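Local coordinates for sortase B (Clostridium perfringens, PDB 5YFK), which is a class B sortase, a cysteine transpeptidase that probably attaches surface proteins to the bacterial cell wall, at residues 18-23 with 46-51; 66-71 with 92-97; 98-103 with 167-172. The protein carries 1 engineered substitution. One frame throughout, in Å; residues are numbered along the deposited sequence.

Contact 1: residues 18-23 with 46-51; sequences DNLRSL and KNLKNI
Leu23 and Ile51 reach toward each other tip to tip, with Leu23 CD1 3.8 Å from Ile51 CD1. Leu23 CD1 also lies 4.0 Å from Leu48 CD2, so one branch of Leu23 touches two side chains of helix 35-51. Both methyls of Leu23 rest on Asn47 CB, CD1 at 4.0 Å and CD2 at 4.1 Å, and the asparagine crosses the leucine at about a right angle. Ile51 turns CG1 anti to its carbonyl carbon (chi1 -66°), and CD1 extends from it toward both leucines of 18-23. On Leu20, CD2 does the touching, at 4.3 Å from Ile51 CD1, a looser approach. The backbone of Leu23 takes part as well, its O lying 3.6 Å from Leu48 CD1 while accepting a weak hydrogen bond from Ser44 OG.

Behind this layer, a helical turn sets the spacing of the two leucines: Leu23 N donates to Leu20 O over 2.7 Å. One residue earlier, Asn19 O is gripped twice, by Ser22 N and by Ser22 OG, the hydroxyl lying 2.9 Å from Asn19 O and nearly along the C=O axis. Phe84 covers Leu20, Leu48 and Ile51 from a neighbouring loop, and Tyr55 and Trp58 pack on Leu48, joining helix 35-51 to strand 55-61. An N-terminal helical pair beside the barrel is a familiar feature of class B sortases. No hydrogen bond spans the two segments, which implies that aliphatic shape and the exclusion of water hold them together.

Contact 2: residues 66-71 with 92-97; sequences IDFPVV and GSIFVD
The parallel pairing of strands 67-72 and 94-96 in the sortase beta-barrel sets Val71 beside Phe95. Val71 bonds to the residues on both sides of Phe95. Val71 N donates to Ile94 O over 3.1 Å, and Val71 O accepts from Val96 N at 2.9 Å. Phe95 CA adds a CA-H...O contact of 3.1 Å to Val71 O.

On the face that carries Val71 and Phe95, Val71 CG2 lies 4.0 Å from Phe95 CB. The Phe95 ring then leads away from the strand pair, CG standing between the backbone N and the carbonyl carbon (chi1 62°). The Phe95 side chain is about 7 Å from that of His113, a predicted active-site residue. On the other face Val70 CG2 meets Ile94 CG2 at 4.0 Å. Ile94 CG1 reaches back across Phe68, 3.8 Å from Phe68 CD2, the two side chains crossing at about a right angle. Segments 67-71 and 94-96 differ in direction by 38°, and toward Phe68 the backbones spread apart. There the hydroxyl of Tyr17 bonds to both Pro69 O and Ile94 N, bridging the strands. Such a parallel pair within an otherwise largely antiparallel barrel is typical of the sortase fold.

Contact 3: residues 98-103 with 167-172; sequences SENNLN and IKTKFS
Glu99 meets Lys170 where the loop joining strands 94-96 and 107-111 touches the long helical connection between strands 146-159 and 203-210, an insertion characteristic of class B sortases. Just before it, Ser98 OG donates to Glu99 OE1 over 2.9 Å, reaching the anti side of the carboxylate. That group is not what the lysine uses: Glu99 OE2 stays 6.6 Å from Lys170 NZ, and it is Glu99 O that accepts from Lys170 NZ, at 2.9 Å with the donor tilted 31° from the carbonyl plane. Bends at chi2 (-63°) and chi4 (-74°) shape the lysine chain so that NZ reaches Glu99 O on the 98-103 loop, where NZ also forms a salt bridge with Asp105.

Next along, the amide of Asn100 crosses Thr169 obliquely, ND2 lying close to its methyl at 3.2 Å from Thr169 CG2. This amide is fixed by polar partners on strand 107-111 and before it: OD1 accepts from Val109 N, while ND2 donates to Asn107 O and Asp105 OD2. Asp105 OD2 also takes the backbone N of Asn101, gathering the ammonium and the loop around one carboxylate. Asn101 OD1 accepts from Asp104 N and, weakly, from Asn103 N, with Asn103 N lying 2.9 Å from Asn101 OD1.

In the fold
The three contacts follow one another along the chain and run from the N-terminal helices through the barrel to the helical insertion. Contact 1 is joined to contact 2 by a salt bridge, Arg21 NE to Asp67 OD2 at 2.9 Å, and by packing of Leu20 CD1 on Pro69 CG at 4.0 Å; their centres are 12 Å apart. Contact 2 passes directly into contact 3, Val96 CG2 lying 3.9 Å from Leu102 CD2. Contacts 1 and 3 do not meet, their nearest atoms being about 10 Å apart. Contact 2 alone approaches the predicted active site: the Phe95 side chain is about 10 Å from that of Arg217, the proposed transition-state stabiliser.

Contact 1: residues 18-23 with 46-51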
loop_
_atom_site.group_PDB
_atom_site.type_symbol
_atom_site.label_atom_id
_atom_site.label_comp_id
_atom_site.label_asym_id
_atom_site.label_seq_id
_atom_site.Cartn_x
_atom_site.Cartn_y
_atom_site.Cartn_z
ATOM N N ASP A 18 -1.125 16.325 -4.862
ATOM C CA ASP A 18 -0.821 16.063 -6.277
ATOM C C ASP A 18 0.051 17.137 -6.938
ATOM O O ASP A 18 0.681 16.891 -7.963
ATOM C CB ASP A 18 -2.112 15.889 -7.079
ATOM C CG ASP A 18 -2.691 14.491 -6.954
ATOM O OD1 ASP A 18 -2.008 13.520 -7.363
ATOM O OD2 ASP A 18 -3.806 14.361 -6.399
ATOM N N ASN A 19 0.150 18.302 -6.315
ATOM C CA ASN A 19 1.418 19.020 -6.247
ATOM C C ASN A 19 2.590 18.067 -5.975
ATOM O O ASN A 19 3.610 18.096 -6.668
ATOM C CB ASN A 19 1.342 20.079 -5.141
ATOM C CG ASN A 19 2.680 20.728 -4.857
ATOM O OD1 ASN A 19 3.496 20.194 -4.103
ATOM N ND2 ASN A 19 2.890 21.915 -5.414
ATOM N N LEU A 20 2.421 17.210 -4.971
ATOM C CA LEU A 20 3.481 16.321 -4.515
ATOM C C LEU A 20 3.880 15.315 -5.580
ATOM O O LEU A 20 4.950 14.721 -5.502
ATOM C CB LEU A 20 3.030 15.557 -3.269
ATOM C CG LEU A 20 2.744 16.411 -2.039
ATOM C CD1 LEU A 20 2.096 15.565 -0.949
ATOM C CD2 LEU A 20 4.034 17.055 -1.549
ATOM N N ARG A 21 2.949 15.000 -6.470
ATOM C CA ARG A 21 3.163 13.969 -7.473
ATOM C C ARG A 21 4.317 14.325 -8.405
ATOM O O ARG A 21 4.967 13.449 -8.991
ATOM C CB ARG A 21 1.893 13.780 -8.286
ATOM C CG ARG A 21 1.773 12.405 -8.905
ATOM C CD ARG A 21 0.350 12.164 -9.360
ATOM N NE ARG A 21 0.307 11.409 -10.606
ATOM C CZ ARG A 21 -0.663 11.511 -11.509
ATOM N NH1 ARG A 21 -1.650 12.381 -11.337
ATOM N NH2 ARG A 21 -0.631 10.766 -12.604
ATOM N N SER A 22 4.605 15.617 -8.492
ATOM C CA SER A 22 5.740 16.088 -9.279
ATOM C C SER A 22 7.042 15.803 -8.528
ATOM O O SER A 22 8.101 15.691 -9.134
ATOM C CB SER A 22 5.601 17.587 -9.555
ATOM O OG SER A 22 5.943 18.339 -8.401
ATOM N N LEU A 23 6.913 15.510 -7.235
ATOM C CA LEU A 23 8.047 15.113 -6.400
ATOM C C LEU A 23 8.221 13.600 -6.344
ATOM O O LEU A 23 8.953 13.088 -5.496
ATOM C CB LEU A 23 7.857 15.626 -4.977
ATOM C CG LEU A 23 8.434 16.996 -4.643
ATOM C CD1 LEU A 23 8.325 17.216 -3.145
ATOM C CD2 LEU A 23 9.882 17.105 -5.106
ATOM N N LYS A 46 14.483 13.571 -0.468
ATOM C CA LYS A 46 14.904 14.495 0.572
ATOM C C LYS A 46 13.893 15.607 0.785
ATOM O O LYS A 46 13.605 15.974 1.923
ATOM C CB LYS A 46 16.296 15.054 0.263
ATOM C CG LYS A 46 17.384 14.013 0.461
ATOM C CD LYS A 46 18.771 14.575 0.191
ATOM C CE LYS A 46 19.822 13.476 0.196
ATOM N NZ LYS A 46 20.448 13.340 1.538
ATOM N N ASN A 47 13.290 16.092 -0.300
ATOM C CA ASN A 47 12.277 17.137 -0.197
ATOM C C ASN A 47 11.004 16.636 0.450
ATOM O O ASN A 47 10.463 17.273 1.323
ATOM C CB ASN A 47 11.950 17.702 -1.574
ATOM C CG ASN A 47 12.857 18.855 -1.954
ATOM O OD1 ASN A 47 13.143 19.730 -1.134
ATOM N ND2 ASN A 47 13.423 18.781 -3.142
ATOM N N LEU A 48 10.595 15.417 0.115
ATOM C CA LEU A 48 9.485 14.796 0.832
ATOM C C LEU A 48 9.734 14.667 2.340
ATOM O O LEU A 48 8.862 14.982 3.132
ATOM C CB LEU A 48 9.184 13.426 0.217
ATOM C CG LEU A 48 8.654 13.545 -1.210
ATOM C CD1 LEU A 48 8.859 12.264 -2.018
ATOM C CD2 LEU A 48 7.184 13.908 -1.141
ATOM N N LYS A 49 10.858 14.064 2.716
ATOM C CA LYS A 49 11.233 13.922 4.129
ATOM C C LYS A 49 11.227 15.277 4.859
ATOM O O LYS A 49 10.836 15.374 6.023
ATOM C CB LYS A 49 12.622 13.286 4.222
ATOM C CG LYS A 49 12.708 12.060 5.113
ATOM C CD LYS A 49 14.000 11.291 4.866
ATOM C CE LYS A 49 14.053 10.705 3.457
ATOM N NZ LYS A 49 14.879 9.463 3.394
ATOM N N ASN A 50 11.627 16.327 4.150
ATOM C CA ASN A 50 11.711 17.654 4.740
ATOM C C ASN A 50 10.327 18.249 4.929
ATOM O O ASN A 50 10.027 18.805 5.979
ATOM C CB ASN A 50 12.572 18.565 3.864
ATOM C CG ASN A 50 12.885 19.893 4.530
ATOM O OD1 ASN A 50 13.621 19.951 5.520
ATOM N ND2 ASN A 50 12.345 20.972 3.975
ATOM N N ILE A 51 9.439 18.017 3.969
ATOM C CA ILE A 51 8.050 18.422 4.133
ATOM C C ILE A 51 7.396 17.689 5.307
ATOM O O ILE A 51 6.663 18.288 6.098
ATOM C CB ILE A 51 7.236 18.190 2.844
ATOM C CG1 ILE A 51 7.725 19.114 1.730
ATOM C CG2 ILE A 51 5.762 18.462 3.102
ATOM C CD1 ILE A 51 7.559 18.552 0.333
#

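Contact 2: residues 66-71 with 92-97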
loop_
_atom_site.group_PDB
_atom_site.type_symbol
_atom_site.label_atom_id
_atom_site.label_comp_id
_atom_site.label_asym_id
_atom_site.label_seq_id
_atom_site.Cartn_x
_atom_site.Cartn_y
_atom_site.Cartn_z
ATOM N N ILE A 66 -3.436 5.419 -8.190
ATOM C CA ILE A 66 -2.730 5.297 -6.928
ATOM C C ILE A 66 -1.240 5.583 -7.145
ATOM O O ILE A 66 -0.499 4.809 -7.748
ATOM C CB ILE A 66 -2.958 3.931 -6.263
ATOM C CG1 ILE A 66 -4.443 3.698 -6.023
ATOM C CG2 ILE A 66 -2.221 3.861 -4.919
ATOM C CD1 ILE A 66 -4.747 2.251 -5.725
ATOM N N ASP A 67 -0.826 6.744 -6.673
ATOM C CA ASP A 67 0.449 7.359 -7.030
ATOM C C ASP A 67 0.754 8.411 -5.969
ATOM O O ASP A 67 0.407 9.606 -6.108
ATOM C CB ASP A 67 0.354 8.014 -8.407
ATOM C CG ASP A 67 1.695 8.402 -8.975
ATOM O OD1 ASP A 67 2.734 8.217 -8.310
ATOM O OD2 ASP A 67 1.702 8.895 -10.125
ATOM N N PHE A 68 1.278 7.947 -4.836
ATOM C CA PHE A 68 1.291 8.744 -3.624
ATOM C C PHE A 68 2.589 8.588 -2.835
ATOM O O PHE A 68 3.133 7.484 -2.724
ATOM C CB PHE A 68 0.131 8.329 -2.713
ATOM C CG PHE A 68 -1.230 8.557 -3.312
ATOM C CD1 PHE A 68 -1.712 9.839 -3.482
ATOM C CD2 PHE A 68 -2.050 7.492 -3.623
ATOM C CE1 PHE A 68 -2.967 10.052 -4.018
ATOM C CE2 PHE A 68 -3.294 7.696 -4.171
ATOM C CZ PHE A 68 -3.757 8.980 -4.350
ATOM N N PRO A 69 2.888 9.608 -2.007
ATOM C CA PRO A 69 3.798 9.406 -0.885
ATOM C C PRO A 69 3.109 8.674 0.281
ATOM O O PRO A 69 1.894 8.695 0.387
ATOM C CB PRO A 69 4.157 10.847 -0.483
ATOM C CG PRO A 69 2.913 11.606 -0.805
ATOM C CD PRO A 69 2.323 10.972 -2.034
ATOM N N VAL A 70 3.874 7.844 0.972
ATOM C CA VAL A 70 3.402 7.078 2.103
ATOM C C VAL A 70 4.150 7.496 3.358
ATOM O O VAL A 70 5.381 7.532 3.376
ATOM C CB VAL A 70 3.621 5.572 1.899
ATOM C CG1 VAL A 70 3.011 4.800 3.053
ATOM C CG2 VAL A 70 3.052 5.151 0.562
ATOM N N VAL A 71 3.384 7.749 4.406
ATOM C CA VAL A 71 3.945 8.171 5.687
ATOM C C VAL A 71 3.722 7.108 6.759
ATOM O O VAL A 71 2.881 6.227 6.620
ATOM C CB VAL A 71 3.307 9.504 6.145
ATOM C CG1 VAL A 71 3.688 10.618 5.203
ATOM C CG2 VAL A 71 1.796 9.387 6.267
ATOM N N GLY A 92 -7.231 12.353 4.246
ATOM C CA GLY A 92 -6.045 11.858 4.952
ATOM C C GLY A 92 -4.875 11.552 4.026
ATOM O O GLY A 92 -4.570 12.303 3.093
ATOM N N SER A 93 -4.102 10.553 4.412
ATOM C CA SER A 93 -2.878 10.214 3.711
ATOM C C SER A 93 -2.831 8.707 3.507
ATOM O O SER A 93 -3.596 7.952 4.130
ATOM C CB SER A 93 -1.645 10.688 4.490
ATOM O OG SER A 93 -1.709 12.082 4.757
ATOM N N ILE A 94 -1.940 8.266 2.627
ATOM C CA ILE A 94 -1.630 6.826 2.571
ATOM C C ILE A 94 -0.549 6.536 3.605
ATOM O O ILE A 94 0.458 7.263 3.680
ATOM C CB ILE A 94 -1.116 6.428 1.196
ATOM C CG1 ILE A 94 -2.074 6.910 0.105
ATOM C CG2 ILE A 94 -0.919 4.912 1.124
ATOM C CD1 ILE A 94 -3.525 6.513 0.269
ATOM N N PHE A 95 -0.818 5.589 4.501
ATOM C CA PHE A 95 0.111 5.341 5.610
ATOM C C PHE A 95 0.406 3.888 5.874
ATOM O O PHE A 95 -0.441 3.004 5.716
ATOM C CB PHE A 95 -0.350 6.048 6.897
ATOM C CG PHE A 95 -1.675 5.578 7.421
ATOM C CD1 PHE A 95 -2.847 6.162 7.001
ATOM C CD2 PHE A 95 -1.744 4.568 8.364
ATOM C CE1 PHE A 95 -4.073 5.682 7.437
ATOM C CE2 PHE A 95 -2.959 4.143 8.866
ATOM C CZ PHE A 95 -4.119 4.768 8.468
ATOM N N VAL A 96 1.652 3.658 6.264
ATOM C CA VAL A 96 2.117 2.341 6.668
ATOM C C VAL A 96 1.821 2.124 8.154
ATOM O O VAL A 96 1.814 3.066 8.969
ATOM C CB VAL A 96 3.619 2.112 6.343
ATOM C CG1 VAL A 96 4.483 3.216 6.919
ATOM C CG2 VAL A 96 4.082 0.736 6.815
ATOM N N ASP A 97 1.469 0.893 8.474
ATOM C CA ASP A 97 1.142 0.513 9.840
ATOM C C ASP A 97 2.161 1.060 10.822
ATOM O O ASP A 97 3.371 0.911 10.614
ATOM C CB ASP A 97 1.123 -1.009 9.951
ATOM C CG ASP A 97 0.429 -1.497 11.212
ATOM O OD1 ASP A 97 -0.754 -1.899 11.138
ATOM O OD2 ASP A 97 1.015 -1.348 12.294
#

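Contact 3: residues 98-103 with 167-172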
loop_
_atom_site.group_PDB
_atom_site.type_symbol
_atom_site.label_atom_id
_atom_site.label_comp_id
_atom_site.label_asym_id
_atom_site.label_seq_id
_atom_site.Cartn_x
_atom_site.Cartn_y
_atom_site.Cartn_z
ATOM N N SER A 98 1.671 1.666 11.908
ATOM C CA SER A 98 2.572 2.305 12.889
ATOM C C SER A 98 3.506 1.303 13.580
ATOM O O SER A 98 4.601 1.679 13.979
ATOM C CB SER A 98 1.751 3.035 13.954
ATOM O OG SER A 98 0.895 2.117 14.623
ATOM N N GLU A 99 3.140 0.019 13.544
ATOM C CA GLU A 99 3.928 -1.049 14.173
ATOM C C GLU A 99 4.943 -1.681 13.195
ATOM O O GLU A 99 5.840 -2.399 13.617
ATOM C CB GLU A 99 3.007 -2.135 14.739
ATOM C CG GLU A 99 1.936 -1.634 15.693
ATOM C CD GLU A 99 2.485 -0.660 16.730
ATOM O OE1 GLU A 99 2.069 0.531 16.740
ATOM O OE2 GLU A 99 3.389 -1.071 17.490
ATOM N N ASN A 100 4.852 -1.347 11.903
ATOM C CA ASN A 100 5.794 -1.876 10.931
ATOM C C ASN A 100 7.218 -1.450 11.211
ATOM O O ASN A 100 7.512 -0.255 11.350
ATOM C CB ASN A 100 5.423 -1.450 9.511
ATOM C CG ASN A 100 4.794 -2.573 8.693
ATOM O OD1 ASN A 100 3.970 -2.299 7.828
ATOM N ND2 ASN A 100 5.277 -3.792 8.854
ATOM N N ASN A 101 8.119 -2.427 11.225
ATOM C CA ASN A 101 9.546 -2.133 11.047
ATOM C C ASN A 101 9.956 -2.401 9.616
ATOM O O ASN A 101 10.075 -3.570 9.193
ATOM C CB ASN A 101 10.407 -2.940 12.025
ATOM C CG ASN A 101 11.898 -2.657 11.877
ATOM O OD1 ASN A 101 12.388 -2.339 10.799
ATOM N ND2 ASN A 101 12.592 -2.640 12.995
ATOM N N LEU A 102 10.185 -1.321 8.863
ATOM C CA LEU A 102 10.348 -1.420 7.412
ATOM C C LEU A 102 11.683 -2.051 7.023
ATOM O O LEU A 102 11.797 -2.680 5.969
ATOM C CB LEU A 102 10.210 -0.047 6.757
ATOM C CG LEU A 102 8.819 0.588 6.839
ATOM C CD1 LEU A 102 8.821 1.920 6.098
ATOM C CD2 LEU A 102 7.789 -0.361 6.228
ATOM N N ASN A 103 12.645 -2.048 7.944
ATOM C CA ASN A 103 13.907 -2.759 7.688
ATOM C C ASN A 103 13.794 -4.262 7.861
ATOM O O ASN A 103 14.489 -5.024 7.181
ATOM C CB ASN A 103 15.011 -2.228 8.599
ATOM C CG ASN A 103 15.366 -0.786 8.293
ATOM O OD1 ASN A 103 15.525 -0.409 7.131
ATOM N ND2 ASN A 103 15.348 0.052 9.320
ATOM N N ILE A 167 -4.490 -9.608 10.270
ATOM C CA ILE A 167 -3.314 -9.016 9.582
ATOM C C ILE A 167 -2.144 -8.925 10.586
ATOM O O ILE A 167 -2.322 -8.458 11.721
ATOM C CB ILE A 167 -3.620 -7.624 8.993
ATOM C CG1 ILE A 167 -4.627 -7.735 7.831
ATOM C CG2 ILE A 167 -2.341 -6.938 8.510
ATOM C CD1 ILE A 167 -4.165 -8.629 6.696
ATOM N N LYS A 168 -0.976 -9.411 10.173
ATOM C CA LYS A 168 0.215 -9.477 11.023
ATOM C C LYS A 168 1.402 -8.887 10.252
ATOM O O LYS A 168 1.519 -9.113 9.036
ATOM C CB LYS A 168 0.557 -10.935 11.349
ATOM C CG LYS A 168 -0.476 -11.684 12.183
ATOM C CD LYS A 168 -0.225 -13.185 12.120
ATOM C CE LYS A 168 1.026 -13.590 12.903
ATOM N NZ LYS A 168 1.279 -15.065 12.877
ATOM N N THR A 169 2.287 -8.186 10.972
ATOM C CA THR A 169 3.568 -7.698 10.437
ATOM C C THR A 169 4.781 -8.467 10.993
ATOM O O THR A 169 5.860 -8.450 10.406
ATOM C CB THR A 169 3.770 -6.210 10.759
ATOM O OG1 THR A 169 3.669 -5.998 12.176
ATOM C CG2 THR A 169 2.689 -5.333 10.065
ATOM N N LYS A 170 4.543 -9.248 12.031
ATOM C CA LYS A 170 5.588 -9.861 12.821
ATOM C C LYS A 170 5.283 -11.337 12.829
ATOM O O LYS A 170 4.147 -11.712 13.073
ATOM C CB LYS A 170 5.543 -9.357 14.271
ATOM C CG LYS A 170 5.806 -7.868 14.435
ATOM C CD LYS A 170 7.214 -7.514 13.970
ATOM C CE LYS A 170 7.626 -6.099 14.371
ATOM N NZ LYS A 170 6.959 -5.056 13.544
ATOM N N PHE A 171 6.304 -12.170 12.620
ATOM C CA PHE A 171 6.123 -13.621 12.683
ATOM C C PHE A 171 7.082 -14.328 13.656
ATOM O O PHE A 171 8.253 -13.981 13.742
ATOM C CB PHE A 171 6.234 -14.208 11.285
ATOM C CG PHE A 171 5.199 -13.670 10.337
ATOM C CD1 PHE A 171 3.919 -14.166 10.363
ATOM C CD2 PHE A 171 5.444 -12.500 9.619
ATOM C CE1 PHE A 171 2.920 -13.583 9.600
ATOM C CE2 PHE A 171 4.450 -11.897 8.873
ATOM C CZ PHE A 171 3.170 -12.410 8.905
ATOM N N SER A 172 6.574 -15.319 14.389
ATOM C CA SER A 172 7.421 -16.074 15.321
ATOM C C SER A 172 8.567 -16.716 14.547
ATOM O O SER A 172 9.719 -16.304 14.676
ATOM C CB SER A 172 6.604 -17.150 16.043
ATOM O OG SER A 172 5.679 -16.569 16.953
#